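Local coordinates for putative sporulation-specific glycosylase YdhD (PDB 3CZ8), which probably hydrolyses glycosidic bonds as a family 18 glycosyl hydrolase and may bind chitin-like polysaccharides during sporulation, at residues A[40-43]-A[49-52]; A[61-64]-A[68-71]; A[85-90]-A[124-129]; A[206-211]-A[215-220]; A[267-272]-A[277-282]. The protein carries 1 engineered substitution. One frame throughout, in Å; residues are numbered along the deposited sequence.

Contact 1. Residues A[40-43]-A[49-52]; sequences EYHI and IANQ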
# COMPACT_ATOMS: atom_id res chain seq x y z
N GLU A 40 -5.34 7.65 -11.26
CA GLU A 40 -5.74 8.97 -11.67
C GLU A 40 -6.01 9.01 -13.16
O GLU A 40 -5.60 8.13 -13.87
CB GLU A 40 -4.59 9.90 -11.38
CG GLU A 40 -3.29 9.33 -11.77
CD GLU A 40 -2.82 9.83 -13.09
OE1 GLU A 40 -2.08 9.12 -13.75
OE2 GLU A 40 -3.17 10.94 -13.46
N TYR A 41 -6.71 10.04 -13.62
CA TYR A 41 -6.62 10.52 -14.98
C TYR A 41 -5.85 11.81 -15.04
O TYR A 41 -6.03 12.64 -14.21
CB TYR A 41 -8.00 10.76 -15.56
CG TYR A 41 -8.83 9.54 -15.82
CD1 TYR A 41 -9.54 8.95 -14.82
CD2 TYR A 41 -8.91 9.00 -17.08
CE1 TYR A 41 -10.28 7.88 -15.05
CE2 TYR A 41 -9.65 7.93 -17.32
CZ TYR A 41 -10.34 7.37 -16.31
OH TYR A 41 -11.10 6.27 -16.51
N HIS A 42 -5.01 11.98 -16.03
CA HIS A 42 -4.26 13.19 -16.13
C HIS A 42 -4.56 14.01 -17.37
O HIS A 42 -5.07 13.52 -18.34
CB HIS A 42 -2.76 12.95 -15.95
CG HIS A 42 -2.24 11.79 -16.74
ND1 HIS A 42 -2.35 10.50 -16.30
CD2 HIS A 42 -1.65 11.74 -17.95
CE1 HIS A 42 -1.85 9.69 -17.21
NE2 HIS A 42 -1.42 10.42 -18.22
N ILE A 43 -4.21 15.29 -17.32
CA ILE A 43 -4.64 16.25 -18.32
C ILE A 43 -3.51 16.67 -19.28
O ILE A 43 -2.33 16.60 -18.94
CB ILE A 43 -5.30 17.50 -17.67
CG1 ILE A 43 -4.28 18.35 -16.90
CG2 ILE A 43 -6.44 17.08 -16.75
CD1 ILE A 43 -4.78 19.71 -16.47
N ILE A 49 -8.14 14.76 -21.77
CA ILE A 49 -7.76 13.73 -20.81
C ILE A 49 -6.82 12.77 -21.53
O ILE A 49 -7.24 12.01 -22.42
CB ILE A 49 -8.99 13.04 -20.19
CG1 ILE A 49 -9.79 14.05 -19.36
CG2 ILE A 49 -8.56 11.86 -19.31
CD1 ILE A 49 -11.20 13.62 -19.00
N ALA A 50 -5.54 12.82 -21.15
CA ALA A 50 -4.44 12.19 -21.89
C ALA A 50 -4.44 10.67 -21.87
O ALA A 50 -4.01 10.03 -22.84
CB ALA A 50 -3.10 12.73 -21.41
N ASN A 51 -4.94 10.08 -20.79
CA ASN A 51 -4.93 8.63 -20.61
C ASN A 51 -6.31 8.05 -20.40
O ASN A 51 -7.31 8.77 -20.32
CB ASN A 51 -4.07 8.27 -19.39
CG ASN A 51 -4.66 8.78 -18.08
OD1 ASN A 51 -4.88 9.98 -17.92
ND2 ASN A 51 -4.91 7.88 -17.14
N GLN A 52 -6.36 6.72 -20.31
CA GLN A 52 -7.55 5.99 -19.90
C GLN A 52 -7.15 4.95 -18.86
O GLN A 52 -5.96 4.66 -18.69
CB GLN A 52 -8.26 5.35 -21.10
CG GLN A 52 -7.36 4.54 -22.04
CD GLN A 52 -8.00 4.28 -23.41
OE1 GLN A 52 -7.39 3.64 -24.27
NE2 GLN A 52 -9.22 4.77 -23.61
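The carboxamide of N51 lies flat over one face of the H42 imidazole, the two planes 5° apart. N51 CG lies between its backbone N and carbonyl carbon (chi1 65°), which lays the amide over the ring. OD1 sits toward the rim, 3.0 Å from H42 ND1, but the angle is too poor for a hydrogen bond. It instead takes the backbone N of H42 at 2.8 Å, nearly straight at 173°. ND2 reaches E40 O weakly, at 3.4 Å, and bonds S4 O of the second subunit. The amide thus pairs with the strand edge somewhat as a backbone amide would, firmly through OD1 and only weakly through ND2. A50 N bonds H42 O at 2.9 Å. H42 ND1 bonds the E40 carboxylate, OE1 at 2.9 Å tilted from the ring plane, and OE2 weakly. Y6 of the second subunit meets the H42 ring. I49 CG2 touches Y41 CD2 at 3.6 Å, and Y41 OH bonds D55. The contact closes a loop onto strand 35-42 of the TIM barrel, the E40 side chain about 10 Å from that of E120, the predicted proton donor. Helix 93-110 packs on Y41 and I49, and strand 68-77 supplies T74 to E40.

Contact 2. Residues A[61-64]-A[68-71]; sequences TTWQ and TPLA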
# COMPACT_ATOMS: atom_id res chain seq x y z
N THR A 61 -17.90 -2.48 -8.98
CA THR A 61 -17.75 -3.04 -7.64
C THR A 61 -18.09 -2.01 -6.56
O THR A 61 -18.76 -2.33 -5.58
CB THR A 61 -16.31 -3.59 -7.42
OG1 THR A 61 -15.95 -4.43 -8.53
CG2 THR A 61 -16.21 -4.39 -6.13
N THR A 62 -17.64 -0.77 -6.76
CA THR A 62 -17.88 0.33 -5.81
C THR A 62 -19.38 0.64 -5.69
O THR A 62 -19.90 0.74 -4.57
CB THR A 62 -17.09 1.62 -6.18
OG1 THR A 62 -15.72 1.28 -6.45
CG2 THR A 62 -17.13 2.63 -5.05
N TRP A 63 -20.06 0.77 -6.83
CA TRP A 63 -21.51 1.00 -6.87
C TRP A 63 -22.29 -0.07 -6.11
O TRP A 63 -23.18 0.26 -5.31
CB TRP A 63 -22.02 1.06 -8.31
CG TRP A 63 -21.82 2.37 -9.03
CD1 TRP A 63 -21.19 2.55 -10.23
CD2 TRP A 63 -22.28 3.67 -8.62
NE1 TRP A 63 -21.22 3.87 -10.59
CE2 TRP A 63 -21.89 4.58 -9.63
CE3 TRP A 63 -22.99 4.15 -7.51
CZ2 TRP A 63 -22.17 5.95 -9.55
CZ3 TRP A 63 -23.27 5.51 -7.44
CH2 TRP A 63 -22.86 6.39 -8.45
N GLN A 64 -21.95 -1.33 -6.36
CA GLN A 64 -22.59 -2.48 -5.71
C GLN A 64 -22.41 -2.52 -4.19
O GLN A 64 -23.22 -3.12 -3.48
CB GLN A 64 -22.09 -3.79 -6.33
CG GLN A 64 -22.69 -4.11 -7.70
CD GLN A 64 -21.83 -5.05 -8.53
OE1 GLN A 64 -20.79 -5.54 -8.08
NE2 GLN A 64 -22.26 -5.30 -9.76
N THR A 68 -19.92 5.77 -3.41
CA THR A 68 -19.79 6.51 -4.68
C THR A 68 -18.38 6.42 -5.28
O THR A 68 -17.42 6.84 -4.65
CB THR A 68 -20.15 8.02 -4.51
OG1 THR A 68 -21.35 8.15 -3.75
CG2 THR A 68 -20.32 8.69 -5.86
N PRO A 69 -18.26 5.88 -6.51
CA PRO A 69 -16.97 5.96 -7.18
C PRO A 69 -16.71 7.33 -7.82
O PRO A 69 -17.51 7.81 -8.63
CB PRO A 69 -17.06 4.86 -8.25
CG PRO A 69 -18.51 4.73 -8.54
CD PRO A 69 -19.26 5.16 -7.31
N LEU A 70 -15.59 7.94 -7.46
CA LEU A 70 -15.20 9.22 -8.02
C LEU A 70 -13.95 9.07 -8.87
O LEU A 70 -13.05 8.31 -8.53
CB LEU A 70 -14.95 10.25 -6.90
CG LEU A 70 -16.05 10.47 -5.84
CD1 LEU A 70 -15.55 11.38 -4.72
CD2 LEU A 70 -17.31 11.04 -6.44
N ALA A 71 -13.92 9.77 -10.00
CA ALA A 71 -12.74 9.81 -10.86
C ALA A 71 -11.79 10.89 -10.38
O ALA A 71 -12.18 12.05 -10.22
CB ALA A 71 -13.15 10.09 -12.30
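The W63 indole carries the P69 ring on one face. CD of P69 stands over the centre of the six-membered ring, 3.5 Å from its centroid and 11° off the normal. This is a CH-pi contact. CG of P69 lies over the same face, toward the five-membered ring, and comes within 3.5 Å of W63 NE1. The two side chains cross at about a right angle. At the indole edge, the N-H of W63 is bonded to G111 O, which helps to fix the rotation of the ring. The T68 CG2 methyl approaches W63 CH2 obliquely and more loosely, at 4.3 Å.

T62 packs against another part of the same proline. Its CB is 3.8 Å from P69 CB, and its CG2 is 3.7 Å from P69 N. CG2 stands opposite the T62 backbone N across the CA-CB bond (chi1 -48° for OG1), which turns the methyl to the strand. OG1 goes to A58 O, one turn back in its own helix. The hydroxyl is thus satisfied within the helix while the methyl does the packing. P69 is held between T62 and W63, two consecutive residues of the helix, and the contact across the segments is apolar.

The CB of T68 points away from the helix, and its OG1 makes a weak hydrogen bond to a glycerol, probably from the crystallisation liquor. Helix 56-64 joins the parallel strands 35-42 and 68-77. This is the beta-alpha-beta crossover of a TIM barrel, with T62 and W63 of the helix laid on the start of the next strand.

Contact 3. Residues A[85-90]-A[124-129]; sequences IVHQVL and AADRDL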
# COMPACT_ATOMS: atom_id res chain seq x y z
N ILE A 85 1.48 22.57 -17.01
CA ILE A 85 0.35 21.98 -17.74
C ILE A 85 -1.01 22.53 -17.26
O ILE A 85 -1.86 22.89 -18.08
CB ILE A 85 0.38 20.42 -17.71
CG1 ILE A 85 1.45 19.90 -18.68
CG2 ILE A 85 -0.99 19.82 -18.07
CD1 ILE A 85 1.38 18.42 -18.97
N VAL A 86 -1.18 22.61 -15.94
CA VAL A 86 -2.39 23.19 -15.34
C VAL A 86 -2.50 24.70 -15.62
O VAL A 86 -3.61 25.20 -15.84
CB VAL A 86 -2.53 22.83 -13.81
CG1 VAL A 86 -1.44 23.48 -12.96
CG2 VAL A 86 -3.92 23.17 -13.29
N HIS A 87 -1.36 25.39 -15.67
CA HIS A 87 -1.31 26.83 -16.01
C HIS A 87 -1.79 27.11 -17.44
O HIS A 87 -2.52 28.07 -17.67
CB HIS A 87 0.11 27.37 -15.81
CG HIS A 87 0.25 28.84 -16.06
ND1 HIS A 87 0.10 29.78 -15.06
CD2 HIS A 87 0.54 29.53 -17.19
CE1 HIS A 87 0.27 30.99 -15.56
NE2 HIS A 87 0.54 30.87 -16.85
N GLN A 88 -1.39 26.25 -18.38
CA GLN A 88 -1.78 26.38 -19.78
C GLN A 88 -3.28 26.13 -19.98
O GLN A 88 -3.89 26.70 -20.88
CB GLN A 88 -0.98 25.41 -20.66
CG GLN A 88 0.47 25.83 -20.90
CD GLN A 88 1.26 24.78 -21.66
OE1 GLN A 88 1.47 23.66 -21.18
NE2 GLN A 88 1.72 25.13 -22.86
N VAL A 89 -3.85 25.29 -19.12
CA VAL A 89 -5.28 25.00 -19.13
C VAL A 89 -6.07 26.16 -18.53
O VAL A 89 -7.03 26.65 -19.15
CB VAL A 89 -5.58 23.68 -18.37
CG1 VAL A 89 -7.08 23.51 -18.16
CG2 VAL A 89 -5.03 22.49 -19.14
N LEU A 90 -5.66 26.62 -17.35
CA LEU A 90 -6.36 27.68 -16.62
C LEU A 90 -6.34 29.05 -17.31
O LEU A 90 -7.17 29.91 -17.00
CB LEU A 90 -5.83 27.79 -15.18
CG LEU A 90 -6.12 26.63 -14.22
CD1 LEU A 90 -5.54 26.90 -12.84
CD2 LEU A 90 -7.61 26.32 -14.11
N ALA A 124 0.18 30.65 -7.83
CA ALA A 124 -0.56 31.67 -7.08
C ALA A 124 -1.27 32.70 -7.95
O ALA A 124 -2.24 33.33 -7.51
CB ALA A 124 0.37 32.36 -6.11
N ALA A 125 -0.77 32.90 -9.17
CA ALA A 125 -1.37 33.83 -10.12
C ALA A 125 -2.67 33.27 -10.70
O ALA A 125 -3.53 34.03 -11.16
CB ALA A 125 -0.40 34.14 -11.23
N ASP A 126 -2.81 31.95 -10.66
CA ASP A 126 -3.94 31.23 -11.23
C ASP A 126 -5.02 30.92 -10.20
O ASP A 126 -5.82 30.01 -10.41
CB ASP A 126 -3.45 29.92 -11.83
CG ASP A 126 -2.58 30.12 -13.06
OD1 ASP A 126 -2.51 31.25 -13.57
OD2 ASP A 126 -1.98 29.12 -13.51
N ARG A 127 -5.06 31.70 -9.11
CA ARG A 127 -5.93 31.38 -8.00
C ARG A 127 -7.42 31.63 -8.29
O ARG A 127 -8.26 30.77 -7.98
CB ARG A 127 -5.43 32.03 -6.70
CG ARG A 127 -5.86 33.45 -6.39
CD ARG A 127 -6.75 33.47 -5.16
NE ARG A 127 -6.14 32.77 -4.03
CZ ARG A 127 -6.46 32.96 -2.75
NH1 ARG A 127 -7.40 33.84 -2.41
NH2 ARG A 127 -5.85 32.26 -1.81
N ASP A 128 -7.73 32.76 -8.91
CA ASP A 128 -9.10 33.09 -9.28
C ASP A 128 -9.52 32.33 -10.54
O ASP A 128 -10.71 32.04 -10.72
CB ASP A 128 -9.25 34.61 -9.44
CG ASP A 128 -9.23 35.34 -8.10
OD1 ASP A 128 -9.18 36.59 -8.10
OD2 ASP A 128 -9.27 34.66 -7.05
N LEU A 129 -8.55 31.98 -11.38
CA LEU A 129 -8.80 31.19 -12.57
C LEU A 129 -9.13 29.74 -12.24
O LEU A 129 -9.92 29.09 -12.93
CB LEU A 129 -7.60 31.24 -13.53
CG LEU A 129 -7.23 32.62 -14.10
CD1 LEU A 129 -5.90 32.53 -14.82
CD2 LEU A 129 -8.31 33.17 -15.02
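H87 and D126 meet through their side chains. The imidazole of H87 has CG anti to the backbone N (chi1 -177°), which carries the ring out from its helix to the residues before helix 127-143. D126 has CG opposite its own carbonyl carbon, and its carboxylate comes across to the ring. H87 ND1 and D126 OD2 are 2.7 Å apart. The bond is weak, because the N-H points well off the oxygen (121°). Ring and carboxylate planes are 29° apart, and the oxygen lies oblique to the ring. D126 OD1 is 3.3 Å from H87 ND1 with a poor angle, and N91 ND2 bonds this oxygen instead. If H87 were protonated, the nearby carboxylate would probably stabilise its charge.

D126 stands at the N-cap position of helix 127-143 but makes no capping bond with its side chain.

Next to the polar pair, L90 packs against D126 and L129. Its chain is extended, and CD1 reaches D126 CB at 3.8 Å. L129 packs its CD1 against L90 O, 3.6 Å away. The L90 side chain also touches F130 and F133 of helix 127-143.

The contact packs two helical pieces of the family 18 TIM barrel together, short helix 83-90 and the start of helix 127-143. The L90 side chain is about 11 Å from that of the predicted proton donor E120. V86 of the first helix packs on strand 68-77, and V89 on helix 93-110. I43, just after strand 35-42, also meets I85 and V89.

Contact 4. Residues A[206-211]-A[215-220]; sequences EFTIAQ and RKIIIG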
# COMPACT_ATOMS: atom_id res chain seq x y z
N GLU A 206 -9.52 25.64 11.98
CA GLU A 206 -9.95 26.97 12.44
C GLU A 206 -9.99 27.98 11.30
O GLU A 206 -10.91 28.80 11.22
CB GLU A 206 -9.02 27.47 13.55
CG GLU A 206 -9.74 28.15 14.72
CD GLU A 206 -10.05 27.18 15.85
OE1 GLU A 206 -9.11 26.59 16.42
OE2 GLU A 206 -11.24 27.03 16.19
N PHE A 207 -8.99 27.90 10.42
CA PHE A 207 -8.92 28.72 9.21
C PHE A 207 -10.00 28.33 8.19
O PHE A 207 -10.54 29.19 7.49
CB PHE A 207 -7.52 28.59 8.61
CG PHE A 207 -7.34 29.30 7.29
CD1 PHE A 207 -7.15 30.68 7.24
CD2 PHE A 207 -7.31 28.58 6.09
CE1 PHE A 207 -6.97 31.33 6.02
CE2 PHE A 207 -7.13 29.22 4.88
CZ PHE A 207 -6.96 30.60 4.84
N THR A 208 -10.31 27.03 8.11
CA THR A 208 -11.27 26.51 7.14
C THR A 208 -12.75 26.73 7.52
O THR A 208 -13.57 27.06 6.67
CB THR A 208 -11.03 25.01 6.85
OG1 THR A 208 -9.62 24.77 6.72
CG2 THR A 208 -11.70 24.60 5.56
N ILE A 209 -13.08 26.54 8.80
CA ILE A 209 -14.46 26.68 9.28
C ILE A 209 -14.95 28.14 9.31
O ILE A 209 -16.13 28.40 9.53
CB ILE A 209 -14.67 26.03 10.67
CG1 ILE A 209 -13.82 26.74 11.73
CG2 ILE A 209 -14.39 24.52 10.59
CD1 ILE A 209 -13.90 26.16 13.11
N ALA A 210 -14.02 29.07 9.10
CA ALA A 210 -14.34 30.49 8.96
C ALA A 210 -14.63 30.83 7.51
O ALA A 210 -14.99 31.97 7.19
CB ALA A 210 -13.18 31.34 9.48
N GLN A 211 -14.49 29.84 6.63
CA GLN A 211 -14.59 30.07 5.19
C GLN A 211 -15.49 29.08 4.45
O GLN A 211 -16.01 29.41 3.38
CB GLN A 211 -13.18 30.06 4.57
CG GLN A 211 -12.46 31.39 4.66
CD GLN A 211 -11.02 31.29 4.22
OE1 GLN A 211 -10.23 30.55 4.80
NE2 GLN A 211 -10.66 32.05 3.19
N ARG A 215 -19.85 20.77 7.04
CA ARG A 215 -20.24 19.48 6.48
C ARG A 215 -19.62 19.19 5.11
O ARG A 215 -19.80 18.10 4.56
CB ARG A 215 -21.77 19.37 6.41
CG ARG A 215 -22.42 20.11 5.25
CD ARG A 215 -23.78 19.51 4.92
NE ARG A 215 -23.97 19.39 3.48
CZ ARG A 215 -23.81 18.26 2.79
NH1 ARG A 215 -24.00 18.26 1.48
NH2 ARG A 215 -23.46 17.14 3.40
N LYS A 216 -18.90 20.17 4.55
CA LYS A 216 -18.15 19.99 3.31
C LYS A 216 -16.69 19.58 3.55
O LYS A 216 -15.96 19.31 2.59
CB LYS A 216 -18.15 21.30 2.50
CG LYS A 216 -19.50 21.79 2.02
CD LYS A 216 -19.30 22.87 0.98
CE LYS A 216 -20.61 23.24 0.32
NZ LYS A 216 -20.39 24.03 -0.92
N ILE A 217 -16.28 19.54 4.81
CA ILE A 217 -14.87 19.39 5.17
C ILE A 217 -14.49 17.96 5.54
O ILE A 217 -15.04 17.39 6.49
CB ILE A 217 -14.47 20.36 6.33
CG1 ILE A 217 -14.79 21.81 5.96
CG2 ILE A 217 -12.99 20.21 6.67
CD1 ILE A 217 -14.67 22.80 7.13
N ILE A 218 -13.54 17.40 4.80
CA ILE A 218 -13.00 16.08 5.09
C ILE A 218 -11.51 16.26 5.40
O ILE A 218 -10.78 16.83 4.59
CB ILE A 218 -13.23 15.08 3.91
CG1 ILE A 218 -14.71 14.73 3.76
CG2 ILE A 218 -12.42 13.80 4.09
CD1 ILE A 218 -15.49 15.59 2.79
N ILE A 219 -11.08 15.80 6.57
CA ILE A 219 -9.66 15.84 6.94
C ILE A 219 -8.92 14.57 6.49
O ILE A 219 -9.12 13.49 7.05
CB ILE A 219 -9.45 16.11 8.46
CG1 ILE A 219 -10.20 17.38 8.92
CG2 ILE A 219 -7.96 16.20 8.81
CD1 ILE A 219 -9.80 18.69 8.21
N GLY A 220 -8.09 14.70 5.46
CA GLY A 220 -7.27 13.59 4.98
C GLY A 220 -6.12 13.29 5.93
O GLY A 220 -5.46 14.20 6.42
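T208 and I209 are the residues of 206-211 that touch the strand, and both meet the same methyl, I217 CD1. I217 is modelled in two conformers, and the distances hold for the one described. T208 comes first. Its CG2 lies 3.8 Å from I217 CD1 and 4.2 Å from I217 CG1. The two side chains run past each other in opposite directions. The threonine is turned with OG1 opposite its carbonyl carbon (chi1 -43°). That sends OG1 back to T204 O, where it is hydrogen-bonded, and leaves CG2 facing the strand. The polar branch is thus satisfied inside its own helix, and the apolar branch makes the contact.

I209 follows, and uses its short branch. Its CG2 is 3.9 Å from I217 CD1, while the longer branch, through CG1, leads off from the strand. I209 and I217 cross at about a right angle. The I209 side chain also packs on S214 and Y298. Further on, Q211 N bonds T208 O at 2.9 Å.

On the strand side, I217 is buried. Its CD1 is received by the CG2 methyls of T208 and I209. I180 of the neighbouring strand 177-181 packs on both T208 and I217, and L300 also packs on I217. The contact is apolar and small, about 103 Å² in all.

Helix 198-208 links the parallel strands 177-181 and 217-220. Together they are one beta-alpha-beta unit of the TIM barrel, and T208 of that helix packs on I217, the first residue of its second strand.

Contact 5. Residues A[267-272]-A[277-282]; sequences FFRYSD and THEVWF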
# COMPACT_ATOMS: atom_id res chain seq x y z
N PHE A 267 6.75 8.82 17.63
CA PHE A 267 8.10 8.91 17.08
C PHE A 267 9.04 7.95 17.78
O PHE A 267 8.75 7.48 18.88
CB PHE A 267 8.63 10.35 17.13
CG PHE A 267 8.97 10.86 18.51
CD1 PHE A 267 10.29 10.99 18.91
CD2 PHE A 267 7.96 11.22 19.40
CE1 PHE A 267 10.60 11.47 20.18
CE2 PHE A 267 8.26 11.69 20.67
CZ PHE A 267 9.59 11.82 21.06
N PHE A 268 10.15 7.62 17.12
CA PHE A 268 11.24 6.89 17.75
C PHE A 268 12.57 7.20 17.10
O PHE A 268 12.63 7.70 15.98
CB PHE A 268 10.97 5.37 17.79
CG PHE A 268 10.89 4.71 16.44
CD1 PHE A 268 12.02 4.14 15.86
CD2 PHE A 268 9.68 4.62 15.77
CE1 PHE A 268 11.95 3.51 14.62
CE2 PHE A 268 9.60 4.01 14.53
CZ PHE A 268 10.74 3.44 13.96
N ARG A 269 13.65 6.89 17.82
CA ARG A 269 15.00 6.98 17.27
C ARG A 269 15.71 5.64 17.38
O ARG A 269 15.40 4.84 18.27
CB ARG A 269 15.81 8.08 17.97
CG ARG A 269 15.30 9.49 17.73
CD ARG A 269 16.11 10.52 18.50
NE ARG A 269 15.60 11.87 18.27
CZ ARG A 269 14.71 12.49 19.04
NH1 ARG A 269 14.22 11.90 20.12
NH2 ARG A 269 14.31 13.72 18.73
N TYR A 270 16.65 5.39 16.47
CA TYR A 270 17.49 4.19 16.51
C TYR A 270 18.83 4.45 15.84
O TYR A 270 18.99 5.42 15.10
CB TYR A 270 16.78 2.99 15.86
CG TYR A 270 16.56 3.08 14.36
CD1 TYR A 270 17.55 2.66 13.46
CD2 TYR A 270 15.36 3.57 13.83
CE1 TYR A 270 17.35 2.74 12.08
CE2 TYR A 270 15.15 3.64 12.45
CZ TYR A 270 16.15 3.22 11.58
OH TYR A 270 15.96 3.29 10.23
N SER A 271 19.80 3.57 16.09
CA SER A 271 21.09 3.60 15.40
C SER A 271 21.19 2.37 14.51
O SER A 271 20.95 1.25 14.96
CB SER A 271 22.25 3.62 16.40
OG SER A 271 22.18 4.77 17.23
N ASP A 272 21.54 2.58 13.24
CA ASP A 272 21.62 1.48 12.29
C ASP A 272 22.96 0.74 12.37
O ASP A 272 23.82 1.07 13.21
CB ASP A 272 21.28 1.93 10.86
CG ASP A 272 22.23 3.00 10.31
OD1 ASP A 272 23.19 3.40 11.01
OD2 ASP A 272 22.00 3.45 9.17
N THR A 277 22.51 7.67 13.42
CA THR A 277 21.27 7.82 14.16
C THR A 277 20.14 8.19 13.20
O THR A 277 20.33 8.98 12.26
CB THR A 277 21.39 8.85 15.31
OG1 THR A 277 22.68 8.72 15.92
CG2 THR A 277 20.32 8.62 16.37
N HIS A 278 18.97 7.59 13.43
CA HIS A 278 17.79 7.82 12.63
C HIS A 278 16.67 8.37 13.50
O HIS A 278 16.62 8.08 14.69
CB HIS A 278 17.31 6.51 12.03
CG HIS A 278 18.16 5.99 10.91
ND1 HIS A 278 17.76 6.00 9.60
CD2 HIS A 278 19.39 5.43 10.92
CE1 HIS A 278 18.70 5.47 8.84
NE2 HIS A 278 19.71 5.12 9.62
N GLU A 279 15.78 9.15 12.90
CA GLU A 279 14.58 9.64 13.58
C GLU A 279 13.36 9.38 12.70
O GLU A 279 13.35 9.73 11.52
CB GLU A 279 14.70 11.13 13.91
CG GLU A 279 13.56 11.69 14.76
CD GLU A 279 13.83 13.10 15.27
OE1 GLU A 279 12.97 13.98 15.06
OE2 GLU A 279 14.89 13.32 15.90
N VAL A 280 12.35 8.75 13.28
CA VAL A 280 11.16 8.34 12.54
C VAL A 280 9.92 8.97 13.17
O VAL A 280 9.71 8.86 14.37
CB VAL A 280 11.01 6.79 12.51
CG1 VAL A 280 9.81 6.35 11.65
CG2 VAL A 280 12.29 6.13 12.00
N TRP A 281 9.12 9.64 12.34
CA TRP A 281 7.80 10.14 12.72
C TRP A 281 6.73 9.52 11.82
O TRP A 281 6.90 9.44 10.60
CB TRP A 281 7.74 11.67 12.58
CG TRP A 281 8.56 12.40 13.59
CD1 TRP A 281 9.90 12.67 13.52
CD2 TRP A 281 8.10 12.95 14.83
NE1 TRP A 281 10.30 13.35 14.65
CE2 TRP A 281 9.22 13.54 15.47
CE3 TRP A 281 6.85 12.99 15.48
CZ2 TRP A 281 9.12 14.17 16.71
CZ3 TRP A 281 6.76 13.63 16.72
CH2 TRP A 281 7.89 14.21 17.32
N PHE A 282 5.62 9.10 12.43
CA PHE A 282 4.58 8.37 11.72
C PHE A 282 3.24 8.56 12.41
O PHE A 282 3.07 9.51 13.17
CB PHE A 282 4.95 6.87 11.58
CG PHE A 282 5.04 6.13 12.90
CD1 PHE A 282 6.13 6.30 13.75
CD2 PHE A 282 4.05 5.23 13.27
CE1 PHE A 282 6.21 5.61 14.95
CE2 PHE A 282 4.11 4.54 14.47
CZ PHE A 282 5.19 4.73 15.32
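F267, F268 and Y270 all hold CG between the backbone N and the carbonyl carbon (chi1 71°, 64° and 68°), which lays each ring over its neighbour on strand 277-281. The F267 ring makes an offset stack on the six-membered ring of W281, centroids 4.5 Å apart. F267 CB also stands over that ring. On the other face of the hairpin, V280 CB lies over the F268 ring, and H278 CB over that of Y270. The Y270 and H278 rings are near parallel but barely overlap.

R269 and E279 run side by side on the face of F267 and W281. Their guanidinium and carboxylate planes are nearly perpendicular, with OE2 at the guanidinium edge. E279 OE2 takes weak bonds from R269 NE and NH2, both 2.9 Å, as a salt bridge. Its OE1 receives W281 NE1 at 2.8 Å. H278 NE2 bonds D272 OD2 at 2.9 Å, in the ring plane but above the carboxylate plane.

Strands 265-271 and 277-281 form a beta hairpin of the five-stranded antiparallel sheet, which lies in the chain between barrel strands 217-220 and 302-310. F268-V280 and Y270-H278 are hydrogen-bonded pairs. D227 takes up both Y270 OH and H278 ND1. H278 has a carboxylate at each nitrogen, which would probably favour its protonated form, though R276 shares the D272 oxygen. E279 is shared by R269 and W281, and H278 by D272 and D227.

The five contacts follow one another along the chain, each closing before the next opens. Contacts 1, 2 and 4 reach the same barrel sheet. Contacts 1 and 2 use its neighbouring strands 35-42 and 68-77, with centres 18 Å apart, and contact 4 lies on the other side of the chain's centre from contact 1, about 29 Å between centres. Contact 3 touches contact 1 directly, where I43 packs on I85 and V89. Contact 5 belongs to a separate antiparallel sheet inserted between strands 217-220 and 302-310, its centre 32 to 40 Å from the others. The predicted proton donor E120 lies near contacts 1 and 3 in the barrel, away from contact 5.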